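Local coordinates for protein PP1b (Porcine reproductive and respiratory syndrome virus, PDB 6JDR) that probably unwinds RNA and DNA duplexes with 5' to 3' polarity, powered by ATP hydrolysis, as the zinc-binding helicase part of the viral replicase polyprotein, at residues 284-289 / 379-384; 299-304 / 386-391; 308-313 / 343-348. The protein carries 1 engineered substitution. One frame throughout, in Å; residues are numbered along the deposited sequence.

Interaction 1 (284-289 / 379-384); sequences CDAIQP and SVFDLP. Engineered in segment 379-384: Val380 (natural residue Met).
On helix 281-287, Ala286 and Ile287 meet Phe381, Asp382 and Leu383 of an irregular, extended loop. The helix joins strand 270-276 to strand 294-297, its parallel neighbour in the sheet that also carries the likely P-loop.

Ala286 is central. Its methyl group points at segment 379-384 and is pressed close to a backbone oxygen, with CB 3.1 Å from Asp382 O. The same CB lies in the plane of the Phe381 ring, at its edge, 4.0 Å from CD2. Leu383 adds one branch, CD1, at 3.9 Å from Ala286 CB. A single small methyl is thus met by an oxygen, a ring edge and a leucine branch.

The Phe381 ring uses its CD2-CE2 edge. Ile287 CG2 comes to that edge near the ring plane, 3.9 Å from CE2. Ala286 O also approaches the ring obliquely, 3.5 Å from Phe381 CE2. The long branch of Ile287 leads away from the contact. With chi1 at 69°, CG1 stands between the backbone N and the carbonyl carbon, and CG2 is left beside the N to meet the ring. No hydrogen bond joins the two segments.

Helix 354-361 packs beside both segments: Leu358 touches Ile287 and Phe381, and Ile361 touches Leu383. Arg354 makes a cation-pi contact with Phe381 and bonds to the backbone O of Val380, an engineered residue.

The result is a mostly buried apolar seam of helix against loop. The helix belongs to a beta-alpha-beta crossover of the superfamily 1 helicase core.

Interaction 2 (299-304 / 386-391); sequences VNTTRV and KGTPVN
Arg303 NH2 is bonded to three oxygens: Thr388 O at 2.8 Å, Val390 O at 3.0 Å and Thr388 OG1 at 3.2 Å. Arg303 opens strand 303-307, an edge strand of the five-stranded parallel sheet in the helicase core. Segment 386-391 meets it through a single antiparallel bridge.

The guanidinium takes Thr388 side-on, since Arg303 NE also bonds to Thr388 OG1 at 3.0 Å. Val390 O lies in the guanidinium plane, whereas Thr388 O is 30° out of it. Pro389 is the centre of an inverse gamma turn between the two carbonyls, consistent with both reaching NH2. A bend at chi3 (-73°) turns the head of an otherwise extended arginine chain. Its NH1 makes weak hydrogen bonds to Asn407 OD1 and Asp404 O.

Thr301 and Thr388 lie alongside, running opposite ways, with Thr301 CB 3.8 Å from Thr388 CG2. Thr388 thus gives its hydroxyl to the arginine and its methyl to the other threonine.

The bridge is the hydrogen-bonded pair Val304 and Lys386. Lys386 N gives a bond to Val304 O, 3.0 Å. The return bond, Val304 N to Lys386 O, is 2.8 Å and nearly straight at 167°.

Interaction 3 (308-313 / 343-348); sequences EKPVRY and TLHLPT
The His345 ring meets Pro310 obliquely, with CE1 of His345 4.2 Å from CB of Pro310. One face of this imidazole carries Pro347 CD from its own segment, 3.4 Å above the plane and displaced toward the rim. Tyr313 has the second flat group. Val311 CG2 lies over one face of the phenol ring, again toward the rim. Two rings of strand 367-371 join them: Tyr371 meets His345 with the planes only about 15° apart, and Phe369 meets Tyr313 steeply inclined.

Thr343 carries most of the contact, through a polar and an apolar branch. The modelled length of 2.5 Å between Thr343 OG1 and Tyr313 O is very short and its exact value doubtful, but the pair is a hydrogen bond with OG1 as donor. With OG1 beside the backbone N (chi1 -63°), CG2 falls anti to the N and faces Val311. It lies 3.6 Å from Val311 CG1 and 3.4 Å from Val311 O. Val311 touches Thr343 with CG1 and the Tyr313 ring with CG2. The phenol end of Tyr313 leads away from strand 342-345, toward a weak bond with Glu409.

Segment 308-313 belongs to the irregular connection between strands 303-307 and 315-318 in the parallel sheet of the superfamily 1 helicase core. Strand 342-345 lies inside that sheet, between strands 367-371 and 315-318, and Thr343 and His345 also touch Val316 on the latter.

Interactions 1 and 2 use successive parts of the chain between strands 367-371 and 392-395. Their centres are about 17 Å apart, and they touch: Leu383 CG is 4.0 Å from Val304 CG1. One continuous run, 379-391, thus passes from helix 281-287 to strand 303-307. Interactions 2 and 3 reach the same parallel sheet, with centres about 19 Å apart. Segment 308-313 follows closely after strand 303-307 of interaction 2. Interactions 1 and 3 do not touch; their nearest atoms are about 8 Å apart. All three lie away from the annotated metal sites. A sulfate, probably from crystallisation, sits about 3 Å from the Asp382 side chain, nearest atoms.

Interaction 1 (284-289 / 379-384)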
ATOM      1  N   CYS A 284       3.122  14.629  14.069  1.00 58.51           N
ATOM      2  CA  CYS A 284       2.121  14.233  13.075  1.00 56.69           C
ATOM      3  C   CYS A 284       1.287  13.041  13.558  1.00 54.48           C
ATOM      4  O   CYS A 284       0.066  13.037  13.419  1.00 55.11           O
ATOM      5  CB  CYS A 284       2.792  13.892  11.737  1.00 57.93           C
ATOM      6  SG  CYS A 284       3.504  15.298  10.848  1.00 58.29           S
ATOM      7  N   ASP A 285       1.953  12.044  14.136  1.00 53.53           N
ATOM      8  CA  ASP A 285       1.279  10.859  14.672  1.00 54.06           C
ATOM      9  C   ASP A 285       0.297  11.191  15.801  1.00 52.85           C
ATOM     10  O   ASP A 285      -0.816  10.658  15.841  1.00 52.33           O
ATOM     11  CB  ASP A 285       2.310   9.839  15.180  1.00 55.83           C
ATOM     12  CG  ASP A 285       3.139   9.223  14.055  1.00 58.53           C
ATOM     13  OD1 ASP A 285       2.845   9.486  12.864  1.00 58.45           O
ATOM     14  OD2 ASP A 285       4.089   8.469  14.368  1.00 59.33           O
ATOM     15  N   ALA A 286       0.713  12.065  16.717  1.00 51.04           N
ATOM     16  CA  ALA A 286      -0.115  12.432  17.866  1.00 48.62           C
ATOM     17  C   ALA A 286      -1.347  13.215  17.434  1.00 46.53           C
ATOM     18  O   ALA A 286      -2.432  13.008  17.970  1.00 44.94           O
ATOM     19  CB  ALA A 286       0.695  13.234  18.873  1.00 49.30           C
ATOM     20  N   ILE A 287      -1.179  14.101  16.456  1.00 45.99           N
ATOM     21  CA  ILE A 287      -2.272  14.963  16.002  1.00 45.68           C
ATOM     22  C   ILE A 287      -3.170  14.314  14.946  1.00 45.57           C
ATOM     23  O   ILE A 287      -4.232  14.857  14.622  1.00 44.05           O
ATOM     24  CB  ILE A 287      -1.755  16.326  15.479  1.00 46.28           C
ATOM     25  CG1 ILE A 287      -0.976  16.181  14.166  1.00 46.88           C
ATOM     26  CG2 ILE A 287      -0.890  17.005  16.535  1.00 46.72           C
ATOM     27  CD1 ILE A 287      -0.640  17.505  13.509  1.00 47.09           C
ATOM     28  N   GLN A 288      -2.757  13.155  14.427  1.00 46.38           N
ATOM     29  CA  GLN A 288      -3.464  12.493  13.318  1.00 47.19           C
ATOM     30  C   GLN A 288      -4.986  12.349  13.511  1.00 47.00           C
ATOM     31  O   GLN A 288      -5.743  12.648  12.587  1.00 49.07           O
ATOM     32  CB  GLN A 288      -2.824  11.128  13.005  1.00 47.51           C
ATOM     33  CG  GLN A 288      -3.391  10.426  11.776  1.00 48.58           C
ATOM     34  CD  GLN A 288      -3.285  11.265  10.511  1.00 49.53           C
ATOM     35  OE1 GLN A 288      -2.198  11.440   9.960  1.00 50.63           O
ATOM     36  NE2 GLN A 288      -4.417  11.788  10.045  1.00 48.87           N
ATOM     37  N   PRO A 289      -5.445  11.915  14.704  1.00 46.33           N
ATOM     38  CA  PRO A 289      -6.886  11.817  14.973  1.00 46.11           C
ATOM     39  C   PRO A 289      -7.749  13.012  14.542  1.00 46.86           C
ATOM     40  O   PRO A 289      -8.935  12.831  14.268  1.00 46.52           O
ATOM     41  CB  PRO A 289      -6.935  11.655  16.487  1.00 46.43           C
ATOM     42  CG  PRO A 289      -5.699  10.890  16.801  1.00 46.34           C
ATOM     43  CD  PRO A 289      -4.656  11.365  15.826  1.00 46.67           C
ATOM     44  N   SER A 379      -4.600  12.122  28.813  1.00 65.31           N
ATOM     45  CA  SER A 379      -6.041  11.931  28.618  1.00 67.36           C
ATOM     46  C   SER A 379      -6.606  12.670  27.397  1.00 67.02           C
ATOM     47  O   SER A 379      -7.803  12.579  27.117  1.00 66.41           O
ATOM     48  CB  SER A 379      -6.802  12.368  29.874  1.00 68.03           C
ATOM     49  OG  SER A 379      -6.620  13.750  30.129  1.00 69.03           O
ATOM     50  N   VAL A 380      -5.752  13.409  26.691  1.00 66.44           N
ATOM     51  CA  VAL A 380      -6.141  14.113  25.473  1.00 66.39           C
ATOM     52  C   VAL A 380      -5.276  13.716  24.268  1.00 65.25           C
ATOM     53  O   VAL A 380      -5.757  13.712  23.132  1.00 62.33           O
ATOM     54  CB  VAL A 380      -6.056  15.638  25.686  1.00 69.11           C
ATOM     55  CG1 VAL A 380      -6.712  16.385  24.540  1.00 70.28           C
ATOM     56  CG2 VAL A 380      -6.726  16.028  26.998  1.00 71.11           C
ATOM     57  N   PHE A 381      -4.010  13.384  24.514  1.00 63.30           N
ATOM     58  CA  PHE A 381      -3.071  13.070  23.445  1.00 63.37           C
ATOM     59  C   PHE A 381      -2.192  11.883  23.787  1.00 63.45           C
ATOM     60  O   PHE A 381      -1.904  11.628  24.957  1.00 62.12           O
ATOM     61  CB  PHE A 381      -2.168  14.274  23.174  1.00 64.23           C
ATOM     62  CG  PHE A 381      -2.681  15.189  22.107  1.00 64.69           C
ATOM     63  CD1 PHE A 381      -3.635  16.150  22.397  1.00 64.38           C
ATOM     64  CD2 PHE A 381      -2.207  15.089  20.810  1.00 65.23           C
ATOM     65  CE1 PHE A 381      -4.110  16.997  21.412  1.00 64.61           C
ATOM     66  CE2 PHE A 381      -2.675  15.932  19.821  1.00 65.92           C
ATOM     67  CZ  PHE A 381      -3.627  16.889  20.122  1.00 65.85           C
ATOM     68  N   ASP A 382      -1.774  11.165  22.747  1.00 64.86           N
ATOM     69  CA  ASP A 382      -0.711  10.177  22.847  1.00 65.58           C
ATOM     70  C   ASP A 382       0.540  10.841  22.300  1.00 64.24           C
ATOM     71  O   ASP A 382       0.682  11.020  21.089  1.00 63.53           O
ATOM     72  CB  ASP A 382      -1.051   8.919  22.045  1.00 67.67           C
ATOM     73  CG  ASP A 382      -2.261   8.185  22.597  1.00 71.81           C
ATOM     74  OD1 ASP A 382      -3.104   7.730  21.793  1.00 74.13           O
ATOM     75  OD2 ASP A 382      -2.374   8.066  23.838  1.00 74.62           O
ATOM     76  N   LEU A 383       1.427  11.239  23.205  1.00 64.69           N
ATOM     77  CA  LEU A 383       2.648  11.939  22.830  1.00 65.25           C
ATOM     78  C   LEU A 383       3.813  11.408  23.657  1.00 65.28           C
ATOM     79  O   LEU A 383       4.095  11.929  24.738  1.00 64.89           O
ATOM     80  CB  LEU A 383       2.474  13.447  23.035  1.00 63.88           C
ATOM     81  CG  LEU A 383       3.629  14.335  22.573  1.00 64.30           C
ATOM     82  CD1 LEU A 383       3.811  14.274  21.064  1.00 64.48           C
ATOM     83  CD2 LEU A 383       3.388  15.767  23.025  1.00 64.94           C
ATOM     84  N   PRO A 384       4.490  10.358  23.158  1.00 67.02           N
ATOM     85  CA  PRO A 384       5.599   9.778  23.917  1.00 67.42           C
ATOM     86  C   PRO A 384       6.821  10.689  23.956  1.00 67.59           C
ATOM     87  O   PRO A 384       7.001  11.530  23.072  1.00 66.69           O
ATOM     88  CB  PRO A 384       5.923   8.478  23.157  1.00 67.84           C
ATOM     89  CG  PRO A 384       4.847   8.301  22.138  1.00 67.69           C
ATOM     90  CD  PRO A 384       4.273   9.658  21.879  1.00 67.44           C
TER

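Interaction 2 (299-304 / 386-391)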
ATOM      1  N   VAL A 299      10.501  16.703   7.593  1.00 71.23           N
ATOM      2  CA  VAL A 299      11.582  17.281   8.391  1.00 69.69           C
ATOM      3  C   VAL A 299      11.909  16.323   9.536  1.00 69.91           C
ATOM      4  O   VAL A 299      11.309  15.253   9.641  1.00 70.78           O
ATOM      5  CB  VAL A 299      11.220  18.689   8.924  1.00 69.70           C
ATOM      6  CG1 VAL A 299      11.028  19.656   7.765  1.00 69.61           C
ATOM      7  CG2 VAL A 299       9.975  18.655   9.803  1.00 69.84           C
ATOM      8  N   ASN A 300      12.862  16.700  10.385  1.00 70.34           N
ATOM      9  CA  ASN A 300      13.337  15.817  11.452  1.00 70.92           C
ATOM     10  C   ASN A 300      12.414  15.773  12.666  1.00 68.35           C
ATOM     11  O   ASN A 300      11.495  16.587  12.803  1.00 65.90           O
ATOM     12  CB  ASN A 300      14.744  16.231  11.901  1.00 73.32           C
ATOM     13  CG  ASN A 300      15.767  16.139  10.784  1.00 73.49           C
ATOM     14  OD1 ASN A 300      15.814  15.153  10.049  1.00 73.45           O
ATOM     15  ND2 ASN A 300      16.594  17.171  10.652  1.00 73.72           N
ATOM     16  N   THR A 301      12.688  14.811  13.543  1.00 66.00           N
ATOM     17  CA  THR A 301      11.926  14.605  14.768  1.00 65.96           C
ATOM     18  C   THR A 301      11.931  15.840  15.668  1.00 66.10           C
ATOM     19  O   THR A 301      12.977  16.447  15.905  1.00 66.15           O
ATOM     20  CB  THR A 301      12.497  13.418  15.568  1.00 65.67           C
ATOM     21  OG1 THR A 301      12.568  12.262  14.725  1.00 63.81           O
ATOM     22  CG2 THR A 301      11.630  13.103  16.788  1.00 66.22           C
ATOM     23  N   THR A 302      10.750  16.201  16.162  1.00 66.86           N
ATOM     24  CA  THR A 302      10.601  17.257  17.155  1.00 65.00           C
ATOM     25  C   THR A 302      10.779  16.618  18.523  1.00 65.57           C
ATOM     26  O   THR A 302      10.153  15.599  18.818  1.00 66.61           O
ATOM     27  CB  THR A 302       9.213  17.914  17.065  1.00 63.62           C
ATOM     28  OG1 THR A 302       8.991  18.384  15.730  1.00 61.75           O
ATOM     29  CG2 THR A 302       9.093  19.085  18.037  1.00 64.09           C
ATOM     30  N   ARG A 303      11.641  17.204  19.350  1.00 67.64           N
ATOM     31  CA  ARG A 303      11.947  16.645  20.667  1.00 69.69           C
ATOM     32  C   ARG A 303      10.784  16.850  21.634  1.00 65.90           C
ATOM     33  O   ARG A 303      10.148  17.901  21.638  1.00 61.63           O
ATOM     34  CB  ARG A 303      13.220  17.282  21.237  1.00 74.20           C
ATOM     35  CG  ARG A 303      13.735  16.626  22.510  1.00 78.26           C
ATOM     36  CD  ARG A 303      14.964  17.343  23.046  1.00 82.48           C
ATOM     37  NE  ARG A 303      16.153  17.093  22.229  1.00 86.31           N
ATOM     38  CZ  ARG A 303      17.335  17.683  22.407  1.00 88.26           C
ATOM     39  NH1 ARG A 303      17.512  18.578  23.374  1.00 87.57           N
ATOM     40  NH2 ARG A 303      18.351  17.379  21.605  1.00 90.09           N
ATOM     41  N   VAL A 304      10.515  15.832  22.446  1.00 64.91           N
ATOM     42  CA  VAL A 304       9.480  15.902  23.470  1.00 66.43           C
ATOM     43  C   VAL A 304      10.064  15.424  24.794  1.00 68.60           C
ATOM     44  O   VAL A 304      10.529  14.286  24.902  1.00 69.21           O
ATOM     45  CB  VAL A 304       8.250  15.049  23.096  1.00 66.30           C
ATOM     46  CG1 VAL A 304       7.218  15.072  24.218  1.00 66.40           C
ATOM     47  CG2 VAL A 304       7.641  15.542  21.789  1.00 65.39           C
ATOM     48  N   LYS A 386      10.366  11.774  23.240  1.00 79.56           N
ATOM     49  CA  LYS A 386      11.266  11.523  22.120  1.00 81.09           C
ATOM     50  C   LYS A 386      12.482  12.434  22.233  1.00 81.80           C
ATOM     51  O   LYS A 386      12.346  13.659  22.237  1.00 79.81           O
ATOM     52  CB  LYS A 386      10.550  11.770  20.785  1.00 83.26           C
ATOM     53  CG  LYS A 386      10.300  10.524  19.944  1.00 85.16           C
ATOM     54  CD  LYS A 386       9.432   9.492  20.650  1.00 85.52           C
ATOM     55  CE  LYS A 386       8.991   8.398  19.687  1.00 86.24           C
ATOM     56  NZ  LYS A 386       8.409   7.221  20.388  1.00 85.98           N
ATOM     57  N   GLY A 387      13.663  11.829  22.335  1.00 83.96           N
ATOM     58  CA  GLY A 387      14.920  12.571  22.336  1.00 85.68           C
ATOM     59  C   GLY A 387      15.479  12.678  20.932  1.00 87.53           C
ATOM     60  O   GLY A 387      15.021  11.989  20.020  1.00 87.54           O
ATOM     61  N   THR A 388      16.465  13.552  20.759  1.00 90.64           N
ATOM     62  CA  THR A 388      17.175  13.691  19.490  1.00 93.65           C
ATOM     63  C   THR A 388      18.644  14.026  19.758  1.00 97.20           C
ATOM     64  O   THR A 388      18.936  14.875  20.601  1.00 99.61           O
ATOM     65  CB  THR A 388      16.565  14.804  18.617  1.00 92.46           C
ATOM     66  OG1 THR A 388      16.411  15.995  19.396  1.00 91.66           O
ATOM     67  CG2 THR A 388      15.210  14.384  18.064  1.00 92.32           C
ATOM     68  N   PRO A 389      19.574  13.363  19.044  1.00100.05           N
ATOM     69  CA  PRO A 389      20.994  13.685  19.197  1.00 99.88           C
ATOM     70  C   PRO A 389      21.340  15.004  18.499  1.00 99.18           C
ATOM     71  O   PRO A 389      21.857  15.009  17.378  1.00 98.88           O
ATOM     72  CB  PRO A 389      21.696  12.489  18.548  1.00100.51           C
ATOM     73  CG  PRO A 389      20.734  12.011  17.517  1.00101.14           C
ATOM     74  CD  PRO A 389      19.357  12.291  18.054  1.00100.59           C
ATOM     75  N   VAL A 390      21.028  16.110  19.171  1.00 97.45           N
ATOM     76  CA  VAL A 390      21.191  17.453  18.615  1.00 97.48           C
ATOM     77  C   VAL A 390      21.538  18.438  19.734  1.00 96.72           C
ATOM     78  O   VAL A 390      21.156  18.239  20.890  1.00 94.67           O
ATOM     79  CB  VAL A 390      19.894  17.936  17.920  1.00 98.27           C
ATOM     80  CG1 VAL A 390      20.101  19.283  17.239  1.00 97.27           C
ATOM     81  CG2 VAL A 390      19.398  16.914  16.907  1.00 98.79           C
ATOM     82  N   ASN A 391      22.267  19.493  19.378  1.00 96.52           N
ATOM     83  CA  ASN A 391      22.535  20.602  20.287  1.00 97.29           C
ATOM     84  C   ASN A 391      21.531  21.728  20.050  1.00 96.91           C
ATOM     85  O   ASN A 391      21.646  22.477  19.078  1.00 95.46           O
ATOM     86  CB  ASN A 391      23.961  21.119  20.091  1.00 97.45           C
TER

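Interaction 3 (308-313 / 343-348)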
ATOM      1  N   GLU A 308      10.072  17.407  35.348  1.00 79.83           N
ATOM      2  CA  GLU A 308       9.457  17.221  36.666  1.00 81.11           C
ATOM      3  C   GLU A 308       9.226  18.549  37.393  1.00 79.34           C
ATOM      4  O   GLU A 308       8.424  18.614  38.326  1.00 76.13           O
ATOM      5  CB  GLU A 308      10.326  16.304  37.539  1.00 83.79           C
ATOM      6  CG  GLU A 308      10.600  14.925  36.943  1.00 86.94           C
ATOM      7  CD  GLU A 308       9.347  14.082  36.767  1.00 88.05           C
ATOM      8  OE1 GLU A 308       8.490  14.076  37.679  1.00 86.97           O
ATOM      9  OE2 GLU A 308       9.225  13.414  35.716  1.00 89.94           O
ATOM     10  N   LYS A 309       9.941  19.593  36.974  1.00 78.82           N
ATOM     11  CA  LYS A 309       9.781  20.931  37.541  1.00 79.53           C
ATOM     12  C   LYS A 309       9.679  21.969  36.424  1.00 76.60           C
ATOM     13  O   LYS A 309      10.172  21.734  35.322  1.00 75.40           O
ATOM     14  CB  LYS A 309      10.954  21.260  38.466  1.00 82.37           C
ATOM     15  CG  LYS A 309      10.909  20.521  39.793  1.00 85.61           C
ATOM     16  CD  LYS A 309      12.071  20.908  40.696  1.00 88.05           C
ATOM     17  CE  LYS A 309      11.893  20.361  42.105  1.00 88.83           C
ATOM     18  NZ  LYS A 309      11.780  18.874  42.134  1.00 88.72           N
ATOM     19  N   PRO A 310       9.043  23.124  36.706  1.00 75.15           N
ATOM     20  CA  PRO A 310       8.837  24.165  35.686  1.00 75.17           C
ATOM     21  C   PRO A 310      10.122  24.605  34.983  1.00 74.86           C
ATOM     22  O   PRO A 310      11.206  24.504  35.557  1.00 75.81           O
ATOM     23  CB  PRO A 310       8.250  25.332  36.487  1.00 75.20           C
ATOM     24  CG  PRO A 310       7.624  24.703  37.681  1.00 75.31           C
ATOM     25  CD  PRO A 310       8.476  23.515  38.011  1.00 74.71           C
ATOM     26  N   VAL A 311       9.988  25.097  33.755  1.00 73.97           N
ATOM     27  CA  VAL A 311      11.142  25.482  32.946  1.00 74.56           C
ATOM     28  C   VAL A 311      10.780  26.600  31.962  1.00 75.78           C
ATOM     29  O   VAL A 311       9.608  26.780  31.627  1.00 75.31           O
ATOM     30  CB  VAL A 311      11.714  24.253  32.204  1.00 75.62           C
ATOM     31  CG1 VAL A 311      10.767  23.778  31.107  1.00 76.20           C
ATOM     32  CG2 VAL A 311      13.094  24.549  31.641  1.00 76.44           C
ATOM     33  N   ARG A 312      11.789  27.350  31.519  1.00 76.62           N
ATOM     34  CA  ARG A 312      11.590  28.514  30.657  1.00 79.30           C
ATOM     35  C   ARG A 312      12.353  28.389  29.334  1.00 77.45           C
ATOM     36  O   ARG A 312      13.100  29.294  28.954  1.00 77.65           O
ATOM     37  CB  ARG A 312      12.043  29.783  31.388  1.00 82.52           C
ATOM     38  CG  ARG A 312      11.339  30.048  32.711  1.00 85.66           C
ATOM     39  CD  ARG A 312       9.925  30.574  32.510  1.00 88.12           C
ATOM     40  NE  ARG A 312       9.384  31.147  33.743  1.00 90.75           N
ATOM     41  CZ  ARG A 312       9.690  32.352  34.228  1.00 91.25           C
ATOM     42  NH1 ARG A 312      10.549  33.150  33.594  1.00 90.99           N
ATOM     43  NH2 ARG A 312       9.134  32.764  35.363  1.00 91.23           N
ATOM     44  N   TYR A 313      12.160  27.277  28.629  1.00 74.46           N
ATOM     45  CA  TYR A 313      12.814  27.069  27.336  1.00 72.18           C
ATOM     46  C   TYR A 313      11.916  27.507  26.183  1.00 69.77           C
ATOM     47  O   TYR A 313      10.784  27.040  26.058  1.00 68.78           O
ATOM     48  CB  TYR A 313      13.210  25.602  27.156  1.00 72.77           C
ATOM     49  CG  TYR A 313      14.269  25.096  28.119  1.00 73.47           C
ATOM     50  CD1 TYR A 313      15.329  25.908  28.527  1.00 74.60           C
ATOM     51  CD2 TYR A 313      14.231  23.789  28.593  1.00 73.47           C
ATOM     52  CE1 TYR A 313      16.300  25.436  29.395  1.00 74.79           C
ATOM     53  CE2 TYR A 313      15.202  23.310  29.459  1.00 74.54           C
ATOM     54  CZ  TYR A 313      16.233  24.139  29.858  1.00 74.52           C
ATOM     55  OH  TYR A 313      17.198  23.670  30.719  1.00 75.37           O
ATOM     56  N   THR A 343       7.583  25.646  25.586  1.00 56.43           N
ATOM     57  CA  THR A 343       7.368  24.999  26.877  1.00 56.68           C
ATOM     58  C   THR A 343       5.879  25.006  27.222  1.00 54.80           C
ATOM     59  O   THR A 343       5.309  26.058  27.507  1.00 56.14           O
ATOM     60  CB  THR A 343       8.172  25.681  28.005  1.00 56.71           C
ATOM     61  OG1 THR A 343       9.572  25.560  27.737  1.00 56.35           O
ATOM     62  CG2 THR A 343       7.878  25.033  29.351  1.00 56.65           C
ATOM     63  N   LEU A 344       5.264  23.826  27.185  1.00 53.22           N
ATOM     64  CA  LEU A 344       3.860  23.659  27.547  1.00 51.96           C
ATOM     65  C   LEU A 344       3.762  23.560  29.062  1.00 51.26           C
ATOM     66  O   LEU A 344       4.160  22.560  29.656  1.00 51.92           O
ATOM     67  CB  LEU A 344       3.279  22.402  26.886  1.00 52.83           C
ATOM     68  CG  LEU A 344       1.809  22.051  27.157  1.00 52.73           C
ATOM     69  CD1 LEU A 344       0.894  23.253  26.966  1.00 51.92           C
ATOM     70  N   HIS A 345       3.230  24.613  29.675  1.00 50.98           N
ATOM     71  CA  HIS A 345       3.205  24.774  31.123  1.00 49.76           C
ATOM     72  C   HIS A 345       1.786  24.540  31.638  1.00 49.03           C
ATOM     73  O   HIS A 345       0.885  25.326  31.358  1.00 48.55           O
ATOM     74  CB  HIS A 345       3.690  26.190  31.456  1.00 50.12           C
ATOM     75  CG  HIS A 345       3.774  26.485  32.918  1.00 49.68           C
ATOM     76  ND1 HIS A 345       4.591  25.782  33.777  1.00 50.41           N
ATOM     77  CD2 HIS A 345       3.167  27.433  33.669  1.00 50.07           C
ATOM     78  CE1 HIS A 345       4.470  26.273  34.997  1.00 51.02           C
ATOM     79  NE2 HIS A 345       3.611  27.276  34.959  1.00 51.69           N
ATOM     80  N   LEU A 346       1.599  23.458  32.395  1.00 49.50           N
ATOM     81  CA  LEU A 346       0.269  23.012  32.820  1.00 50.51           C
ATOM     82  C   LEU A 346       0.165  22.845  34.339  1.00 51.80           C
ATOM     83  O   LEU A 346      -0.060  21.738  34.830  1.00 52.21           O
ATOM     84  CB  LEU A 346      -0.071  21.676  32.144  1.00 50.68           C
ATOM     85  CG  LEU A 346       0.028  21.619  30.617  1.00 50.04           C
ATOM     86  CD1 LEU A 346       0.057  20.174  30.143  1.00 50.84           C
ATOM     87  CD2 LEU A 346      -1.124  22.374  29.976  1.00 49.82           C
ATOM     88  N   PRO A 347       0.318  23.944  35.093  1.00 52.91           N
ATOM     89  CA  PRO A 347       0.234  23.863  36.554  1.00 52.56           C
ATOM     90  C   PRO A 347      -1.161  23.560  37.105  1.00 52.88           C
ATOM     91  O   PRO A 347      -1.269  22.994  38.191  1.00 52.49           O
ATOM     92  CB  PRO A 347       0.684  25.254  37.012  1.00 52.79           C
ATOM     93  CG  PRO A 347       0.402  26.142  35.853  1.00 52.95           C
ATOM     94  CD  PRO A 347       0.654  25.304  34.638  1.00 52.56           C
ATOM     95  N   THR A 348      -2.212  23.931  36.374  1.00 53.02           N
ATOM     96  CA  THR A 348      -3.578  23.843  36.893  1.00 53.76           C
ATOM     97  C   THR A 348      -4.312  22.616  36.356  1.00 56.46           C
ATOM     98  O   THR A 348      -4.311  22.361  35.154  1.00 58.62           O
ATOM     99  CB  THR A 348      -4.367  25.118  36.550  1.00 53.38           C
ATOM    100  OG1 THR A 348      -3.637  26.262  37.014  1.00 52.59           O
ATOM    101  CG2 THR A 348      -5.747  25.102  37.201  1.00 53.39           C
TER